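Local coordinates for protein lithostathine (Homo sapiens, PDB 1QDD) that might inhibit spontaneous calcium carbonate precipitation, is built on a C-type lectin fold, and may be associated with neuronal sprouting and with brain and pancreas regeneration, at residues A[28-33]-A[71-76]; A[115-120]-A[128-133]. The protein carries 1 engineered substitution. All blocks are in the same frame, centred on the assembly; numbering follows the deposited sequence.

Contact 1: A[28-33]-A[71-76]; sequences FNEDRE and TDDFNV
Asp-73 OD1 is gripped twice, by Arg-32 NH1 at 2.7 Å and by the hydroxyl of Ser-137 on strand 136-143. The guanidinium meets the carboxylate end-on, for NH2 of Arg-32 bonds to Asp-73 OD2 at 2.7 Å, and both oxygens are met on the syn side. The two planes of this salt bridge stand 39° apart and both N-H...O angles are near 142°, so neither bond is straight. Arg-32 gets there by folding back at chi2 (89°), which also brings NH1 within weak bonding distance of Glu-30 O.

Next to this pair, Thr-71 gives its OG1 proton to Glu-30 OE2 at 2.8 Å, meeting the carboxylate on its anti side. The same OG1 accepts from the backbone N of Asp-73 at 3.1 Å, closing an ST turn that holds Asp-73 in the loop before strand 75-78. Glu-30 OE2 lies 4.5 Å from Asp-73 OD2, a like-charge approach that Arg-32 probably eases. A water donates to Glu-30 OE2 and accepts from Asp-72 N.

The ring of Phe-28 has Asp-73 OD1 at its edge, near its plane. Its CE1 approaches Thr-71 CB at 3.8 Å, and CE2 reaches Val-76 CG2 at 3.9 Å, with Val-76 CG1 in the ring plane at the edge. Val-76 and Thr-71 also touch Ile-66 of helix 56-68. Strand 24-33 is thereby tied to the loop leading from that helix into strand 75-78, a surface junction within the C-type lectin fold.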
ATOM      1  N   PHE A  28       7.810  -4.240  -1.615  1.00  8.72           N
ATOM      2  CA  PHE A  28       7.246  -5.091  -0.581  1.00  9.00           C
ATOM      3  C   PHE A  28       8.295  -5.309   0.513  1.00  9.02           C
ATOM      4  O   PHE A  28       9.459  -5.644   0.202  1.00 11.93           O
ATOM      5  CB  PHE A  28       6.810  -6.438  -1.167  1.00  9.93           C
ATOM      6  CG  PHE A  28       6.388  -7.469  -0.151  1.00 10.13           C
ATOM      7  CD1 PHE A  28       7.162  -8.607   0.041  1.00 11.34           C
ATOM      8  CD2 PHE A  28       5.247  -7.322   0.613  1.00 10.78           C
ATOM      9  CE1 PHE A  28       6.802  -9.572   0.967  1.00 12.35           C
ATOM     10  CE2 PHE A  28       4.883  -8.276   1.535  1.00 10.47           C
ATOM     11  CZ  PHE A  28       5.656  -9.405   1.720  1.00 11.10           C
ATOM     12  N   ASN A  29       7.998  -5.054   1.762  1.00  8.16           N
ATOM     13  CA  ASN A  29       8.883  -5.248   2.913  1.00  8.29           C
ATOM     14  C   ASN A  29       8.303  -6.355   3.792  1.00  8.64           C
ATOM     15  O   ASN A  29       7.180  -6.221   4.300  1.00  9.29           O
ATOM     16  CB  ASN A  29       9.014  -3.932   3.683  1.00  9.27           C
ATOM     17  CG  ASN A  29      10.089  -3.892   4.738  1.00 11.33           C
ATOM     18  OD1 ASN A  29      10.598  -2.826   5.163  1.00 14.37           O
ATOM     19  ND2 ASN A  29      10.479  -5.037   5.248  1.00 10.45           N
ATOM     20  N   GLU A  30       9.034  -7.451   3.996  1.00  9.33           N
ATOM     21  CA  GLU A  30       8.574  -8.592   4.786  1.00 11.62           C
ATOM     22  C   GLU A  30       8.695  -8.424   6.281  1.00 12.71           C
ATOM     23  O   GLU A  30       8.314  -9.335   7.059  1.00 16.02           O
ATOM     24  CB  GLU A  30       9.228  -9.895   4.282  1.00 13.26           C
ATOM     25  CG  GLU A  30       8.332 -11.125   4.455  1.00 16.10           C
ATOM     26  CD  GLU A  30       8.921 -12.362   3.813  1.00 17.34           C
ATOM     27  OE1 GLU A  30      10.022 -12.774   4.231  1.00 18.48           O
ATOM     28  OE2 GLU A  30       8.292 -12.927   2.897  1.00 18.79           O
ATOM     29  N   ASP A  31       9.081  -7.285   6.803  1.00 12.85           N
ATOM     30  CA  ASP A  31       9.094  -6.968   8.222  1.00 13.62           C
ATOM     31  C   ASP A  31       7.677  -6.863   8.775  1.00 14.69           C
ATOM     32  O   ASP A  31       6.849  -6.169   8.154  1.00 16.82           O
ATOM     33  CB  ASP A  31       9.768  -5.610   8.378  1.00 14.00           C
ATOM     34  CG  ASP A  31       9.978  -5.175   9.811  1.00 15.99           C
ATOM     35  OD1 ASP A  31       9.941  -6.015  10.726  1.00 18.27           O
ATOM     36  OD2 ASP A  31      10.193  -3.956   9.982  1.00 16.84           O
ATOM     37  N   ARG A  32       7.414  -7.442   9.930  1.00 13.03           N
ATOM     38  CA  ARG A  32       6.092  -7.418  10.555  1.00 13.81           C
ATOM     39  C   ARG A  32       5.995  -6.289  11.554  1.00 12.93           C
ATOM     40  O   ARG A  32       6.697  -6.234  12.566  1.00 14.05           O
ATOM     41  CB  ARG A  32       5.814  -8.781  11.202  1.00 17.96           C
ATOM     42  CG  ARG A  32       5.737  -9.920  10.196  1.00 20.92           C
ATOM     43  CD  ARG A  32       7.098 -10.558   9.927  1.00 24.19           C
ATOM     44  NE  ARG A  32       6.931 -11.881   9.339  1.00 26.72           N
ATOM     45  CZ  ARG A  32       6.570 -12.156   8.093  1.00 27.58           C
ATOM     46  NH1 ARG A  32       6.344 -11.178   7.233  1.00 28.18           N
ATOM     47  NH2 ARG A  32       6.441 -13.427   7.726  1.00 28.77           N
ATOM     48  N   GLU A  33       5.205  -5.271  11.225  1.00 10.74           N
ATOM     49  CA  GLU A  33       5.036  -4.052  11.986  1.00 10.32           C
ATOM     50  C   GLU A  33       3.550  -3.696  12.112  1.00 10.12           C
ATOM     51  O   GLU A  33       2.753  -4.143  11.278  1.00 10.36           O
ATOM     52  CB  GLU A  33       5.763  -2.883  11.317  1.00 11.95           C
ATOM     53  CG  GLU A  33       7.252  -3.026  11.097  1.00 13.53           C
ATOM     54  CD  GLU A  33       8.125  -2.838  12.318  1.00 15.32           C
ATOM     55  OE1 GLU A  33       7.675  -2.393  13.392  1.00 16.96           O
ATOM     56  OE2 GLU A  33       9.347  -3.118  12.216  1.00 18.26           O
ATOM     57  N   THR A  71       6.767 -14.620  -1.035  1.00  9.32           N
ATOM     58  CA  THR A  71       6.318 -14.657   0.348  1.00  8.65           C
ATOM     59  C   THR A  71       5.274 -15.737   0.625  1.00  8.96           C
ATOM     60  O   THR A  71       4.425 -16.013  -0.217  1.00 10.50           O
ATOM     61  CB  THR A  71       5.791 -13.268   0.794  1.00  9.66           C
ATOM     62  OG1 THR A  71       5.606 -13.275   2.217  1.00 10.39           O
ATOM     63  CG2 THR A  71       4.489 -12.837   0.144  1.00 10.17           C
ATOM     64  N   ASP A  72       5.303 -16.266   1.846  1.00  9.17           N
ATOM     65  CA  ASP A  72       4.281 -17.147   2.382  1.00 10.14           C
ATOM     66  C   ASP A  72       3.294 -16.412   3.288  1.00 10.49           C
ATOM     67  O   ASP A  72       2.407 -17.031   3.894  1.00 11.49           O
ATOM     68  CB  ASP A  72       4.910 -18.319   3.158  1.00 12.30           C
ATOM     69  CG  ASP A  72       5.683 -19.266   2.246  1.00 13.55           C
ATOM     70  OD1 ASP A  72       6.890 -19.474   2.524  1.00 15.70           O
ATOM     71  OD2 ASP A  72       5.088 -19.708   1.240  1.00 13.59           O
ATOM     72  N   ASP A  73       3.368 -15.082   3.364  1.00  9.21           N
ATOM     73  CA  ASP A  73       2.474 -14.298   4.208  1.00  9.43           C
ATOM     74  C   ASP A  73       1.007 -14.353   3.797  1.00  9.21           C
ATOM     75  O   ASP A  73       0.693 -14.473   2.622  1.00 11.09           O
ATOM     76  CB  ASP A  73       2.949 -12.837   4.243  1.00 11.45           C
ATOM     77  CG  ASP A  73       4.186 -12.608   5.073  1.00 13.22           C
ATOM     78  OD1 ASP A  73       4.601 -11.425   5.202  1.00 15.23           O
ATOM     79  OD2 ASP A  73       4.785 -13.553   5.624  1.00 14.32           O
ATOM     80  N   PHE A  74       0.118 -14.254   4.782  1.00  9.89           N
ATOM     81  CA  PHE A  74      -1.320 -14.277   4.543  1.00  9.40           C
ATOM     82  C   PHE A  74      -1.930 -12.883   4.415  1.00  8.83           C
ATOM     83  O   PHE A  74      -2.977 -12.774   3.776  1.00 10.11           O
ATOM     84  CB  PHE A  74      -2.024 -15.035   5.689  1.00 11.47           C
ATOM     85  CG  PHE A  74      -1.600 -16.478   5.802  1.00 13.99           C
ATOM     86  CD1 PHE A  74      -0.771 -16.894   6.823  1.00 16.57           C
ATOM     87  CD2 PHE A  74      -2.084 -17.403   4.897  1.00 15.71           C
ATOM     88  CE1 PHE A  74      -0.391 -18.229   6.924  1.00 17.87           C
ATOM     89  CE2 PHE A  74      -1.697 -18.736   4.982  1.00 17.00           C
ATOM     90  CZ  PHE A  74      -0.852 -19.126   5.994  1.00 17.36           C
ATOM     91  N   ASN A  75      -1.382 -11.897   5.098  1.00  9.00           N
ATOM     92  CA  ASN A  75      -1.926 -10.540   5.157  1.00  9.04           C
ATOM     93  C   ASN A  75      -0.837  -9.504   4.935  1.00  8.56           C
ATOM     94  O   ASN A  75       0.260  -9.635   5.473  1.00 10.20           O
ATOM     95  CB  ASN A  75      -2.546 -10.226   6.524  1.00 11.61           C
ATOM     96  CG  ASN A  75      -3.856 -10.940   6.754  1.00 13.63           C
ATOM     97  OD1 ASN A  75      -4.893 -10.548   6.241  1.00 16.65           O
ATOM     98  ND2 ASN A  75      -3.765 -12.060   7.465  1.00 15.51           N
ATOM     99  N   VAL A  76      -1.096  -8.508   4.088  1.00  7.31           N
ATOM    100  CA  VAL A  76      -0.138  -7.453   3.762  1.00  7.66           C
ATOM    101  C   VAL A  76      -0.806  -6.086   3.927  1.00  6.97           C
ATOM    102  O   VAL A  76      -1.866  -5.860   3.318  1.00  7.71           O
ATOM    103  CB  VAL A  76       0.425  -7.599   2.335  1.00  7.34           C
ATOM    104  CG1 VAL A  76       1.413  -6.491   1.996  1.00  8.95           C
ATOM    105  CG2 VAL A  76       1.095  -8.962   2.144  1.00  9.19           C
TER
HETATM  106  O   HOH W   1       7.097 -15.626   4.064  1.00 28.76           O

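Contact 2: A[115-120]-A[128-133]; sequences CVSLTS and KDVPCE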
ATOM      1  N   CYS A 115      -8.093  -0.823  10.150  1.00  9.71           N
ATOM      2  CA  CYS A 115      -6.979  -0.765   9.210  1.00  9.11           C
ATOM      3  C   CYS A 115      -7.203  -1.865   8.185  1.00  8.55           C
ATOM      4  O   CYS A 115      -7.972  -2.809   8.450  1.00 11.38           O
ATOM      5  CB  CYS A 115      -5.628  -0.912   9.898  1.00  9.16           C
ATOM      6  SG  CYS A 115      -5.127   0.564  10.834  1.00 10.10           S
ATOM      7  N   VAL A 116      -6.643  -1.774   6.984  1.00  8.13           N
ATOM      8  CA  VAL A 116      -6.918  -2.694   5.894  1.00  8.29           C
ATOM      9  C   VAL A 116      -5.710  -3.456   5.364  1.00  7.66           C
ATOM     10  O   VAL A 116      -4.626  -2.892   5.151  1.00  8.30           O
ATOM     11  CB  VAL A 116      -7.581  -1.908   4.735  1.00  8.65           C
ATOM     12  CG1 VAL A 116      -7.940  -2.822   3.564  1.00 10.22           C
ATOM     13  CG2 VAL A 116      -8.833  -1.194   5.226  1.00 10.26           C
ATOM     14  N   SER A 117      -5.919  -4.766   5.157  1.00  7.93           N
ATOM     15  CA  SER A 117      -4.895  -5.622   4.560  1.00  8.63           C
ATOM     16  C   SER A 117      -5.391  -6.299   3.291  1.00  7.85           C
ATOM     17  O   SER A 117      -6.595  -6.543   3.100  1.00  9.89           O
ATOM     18  CB  SER A 117      -4.464  -6.691   5.564  1.00 10.65           C
ATOM     19  OG  SER A 117      -5.519  -7.570   5.889  1.00 13.44           O
ATOM     20  N   LEU A 118      -4.454  -6.701   2.435  1.00  7.54           N
ATOM     21  CA  LEU A 118      -4.672  -7.579   1.292  1.00  7.89           C
ATOM     22  C   LEU A 118      -4.552  -9.049   1.731  1.00  7.77           C
ATOM     23  O   LEU A 118      -3.667  -9.364   2.540  1.00  9.34           O
ATOM     24  CB  LEU A 118      -3.627  -7.342   0.212  1.00  8.20           C
ATOM     25  CG  LEU A 118      -3.538  -5.930  -0.373  1.00  9.27           C
ATOM     26  CD1 LEU A 118      -2.284  -5.775  -1.228  1.00 10.62           C
ATOM     27  CD2 LEU A 118      -4.779  -5.581  -1.172  1.00 11.56           C
ATOM     28  N   THR A 119      -5.379  -9.925   1.199  1.00  8.60           N
ATOM     29  CA  THR A 119      -5.400 -11.318   1.650  1.00  9.99           C
ATOM     30  C   THR A 119      -4.826 -12.269   0.603  1.00  8.78           C
ATOM     31  O   THR A 119      -5.132 -12.215  -0.590  1.00  9.83           O
ATOM     32  CB  THR A 119      -6.833 -11.737   2.047  1.00 10.73           C
ATOM     33  OG1 THR A 119      -7.691 -11.616   0.915  1.00 12.65           O
ATOM     34  CG2 THR A 119      -7.385 -10.886   3.182  1.00 12.69           C
ATOM     35  N   SER A 120      -4.000 -13.213   1.079  1.00  9.29           N
ATOM     36  CA  SER A 120      -3.440 -14.234   0.194  1.00 10.51           C
ATOM     37  C   SER A 120      -4.464 -15.184  -0.414  1.00 11.33           C
ATOM     38  O   SER A 120      -4.278 -15.618  -1.555  1.00 12.72           O
ATOM     39  CB  SER A 120      -2.368 -15.059   0.906  1.00 11.77           C
ATOM     40  OG  SER A 120      -2.889 -15.874   1.928  1.00 14.13           O
ATOM     41  N   LYS A 128      -9.503  -6.758   3.492  1.00  8.39           N
ATOM     42  CA  LYS A 128     -10.167  -7.106   4.747  1.00  9.87           C
ATOM     43  C   LYS A 128      -9.821  -6.072   5.806  1.00  9.27           C
ATOM     44  O   LYS A 128      -8.680  -5.643   5.908  1.00 10.13           O
ATOM     45  CB  LYS A 128      -9.682  -8.486   5.186  1.00 13.57           C
ATOM     46  CG  LYS A 128     -10.138  -9.060   6.506  1.00 15.98           C
ATOM     47  CD  LYS A 128      -9.724 -10.520   6.546  1.00 19.10           C
ATOM     48  CE  LYS A 128      -8.341 -10.767   7.111  1.00 20.93           C
ATOM     49  NZ  LYS A 128      -8.245 -12.219   7.483  1.00 22.82           N
ATOM     50  N   ASP A 129     -10.802  -5.687   6.621  1.00  9.31           N
ATOM     51  CA  ASP A 129     -10.604  -4.826   7.779  1.00  9.80           C
ATOM     52  C   ASP A 129     -10.125  -5.632   8.981  1.00 10.41           C
ATOM     53  O   ASP A 129     -10.743  -6.663   9.283  1.00 12.14           O
ATOM     54  CB  ASP A 129     -11.879  -4.058   8.151  1.00 11.59           C
ATOM     55  CG  ASP A 129     -13.109  -4.898   8.417  1.00 12.72           C
ATOM     56  OD1 ASP A 129     -13.429  -5.747   7.571  1.00 13.46           O
ATOM     57  OD2 ASP A 129     -13.771  -4.709   9.469  1.00 15.49           O
ATOM     58  N   VAL A 130      -9.081  -5.220   9.650  1.00  9.45           N
ATOM     59  CA  VAL A 130      -8.461  -5.924  10.773  1.00 10.99           C
ATOM     60  C   VAL A 130      -7.995  -4.931  11.828  1.00 11.58           C
ATOM     61  O   VAL A 130      -7.904  -3.727  11.552  1.00 11.86           O
ATOM     62  CB  VAL A 130      -7.230  -6.731  10.292  1.00 12.51           C
ATOM     63  CG1 VAL A 130      -7.575  -7.950   9.455  1.00 15.75           C
ATOM     64  CG2 VAL A 130      -6.283  -5.833   9.501  1.00 14.76           C
ATOM     65  N   PRO A 131      -7.652  -5.372  13.034  1.00 11.63           N
ATOM     66  CA  PRO A 131      -7.151  -4.486  14.067  1.00 12.01           C
ATOM     67  C   PRO A 131      -5.843  -3.843  13.636  1.00 10.81           C
ATOM     68  O   PRO A 131      -4.907  -4.501  13.147  1.00 11.48           O
ATOM     69  CB  PRO A 131      -6.936  -5.411  15.266  1.00 13.35           C
ATOM     70  CG  PRO A 131      -7.855  -6.560  15.028  1.00 14.82           C
ATOM     71  CD  PRO A 131      -7.846  -6.766  13.526  1.00 13.62           C
ATOM     72  N   CYS A 132      -5.673  -2.551  13.876  1.00 10.40           N
ATOM     73  CA  CYS A 132      -4.487  -1.798  13.502  1.00 10.96           C
ATOM     74  C   CYS A 132      -3.228  -2.211  14.251  1.00 11.63           C
ATOM     75  O   CYS A 132      -2.110  -1.914  13.804  1.00 12.01           O
ATOM     76  CB  CYS A 132      -4.732  -0.295  13.707  1.00 11.65           C
ATOM     77  SG  CYS A 132      -6.020   0.411  12.648  1.00 11.50           S
ATOM     78  N   GLU A 133      -3.367  -2.883  15.385  1.00 12.96           N
ATOM     79  CA  GLU A 133      -2.270  -3.352  16.206  1.00 14.85           C
ATOM     80  C   GLU A 133      -1.707  -4.693  15.758  1.00 14.00           C
ATOM     81  O   GLU A 133      -0.695  -5.140  16.317  1.00 15.25           O
ATOM     82  CB  GLU A 133      -2.701  -3.421  17.682  1.00 18.24           C
ATOM     83  CG  GLU A 133      -3.186  -2.100  18.243  1.00 22.99           C
ATOM     84  CD  GLU A 133      -4.669  -1.856  18.060  1.00 25.01           C
ATOM     85  OE1 GLU A 133      -5.419  -2.648  17.449  1.00 25.41           O
ATOM     86  OE2 GLU A 133      -5.119  -0.784  18.532  1.00 28.41           O
TER
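Cys-115 and Cys-132 are joined SG to SG at 2.0 Å at one end of an antiparallel beta hairpin, strands 115-119 and 127-130, in the C-type lectin domain. The tight part is the ladder beside this disulfide. Two reciprocal backbone bonds close the pair Cys-115 and Val-130, Val-130 N to Cys-115 O at 2.9 Å and Cys-115 N to Val-130 O. Two more close Ser-117 and Lys-128: Ser-117 N to Lys-128 O at 3.0 Å, and Lys-128 N to Ser-117 O. Between them Val-116 faces Asp-129, a non-hydrogen-bonded pair whose CA atoms lie 4.7 Å apart. On the face carrying Cys-115 and Val-130, Trp-77 packs against both, and Ser-117 OG, which bonds to Asn-75, stands 4.1 Å from Val-130 CG2. On the other, Val-116 rests on Trp-89 and Trp-102, while Asp-129 makes a salt bridge to Arg-87 and accepts from the backbone of Gly-113 and Ser-108.

The looser, solvent side is at Lys-128, an exposed residue. Thr-119 OG1 bonds to Thr-122, leaving its methyl to the lysine. The Lys-128 chain bends at chi3 (89°), curling its aliphatic part around that methyl: Thr-119 CG2 lies 3.9 Å from Lys-128 CB and 4.0 Å from CE.

Overall arrangement
Contact 1 and contact 2 have centres 12 Å apart and meet through one curled mixed sheet of the C-type lectin domain. They follow in series along the chain: 28-33 and 71-76 come first, with helices 35-44 and 56-68 between them, then the 115-120 and 128-133 hairpin. Strand 75-78, whose start belongs to contact 1, is the antiparallel neighbour of strand 115-119 of contact 2, and Val-76 O lies 2.9 Å from Leu-118 N. Contact 1 links two strands that both pair with strand 136-143, tying strand 24-33 to the start of strand 75-78. From there the sheet carries on through strand 115-119 to the buried, disulfide-linked hairpin, all within one domain.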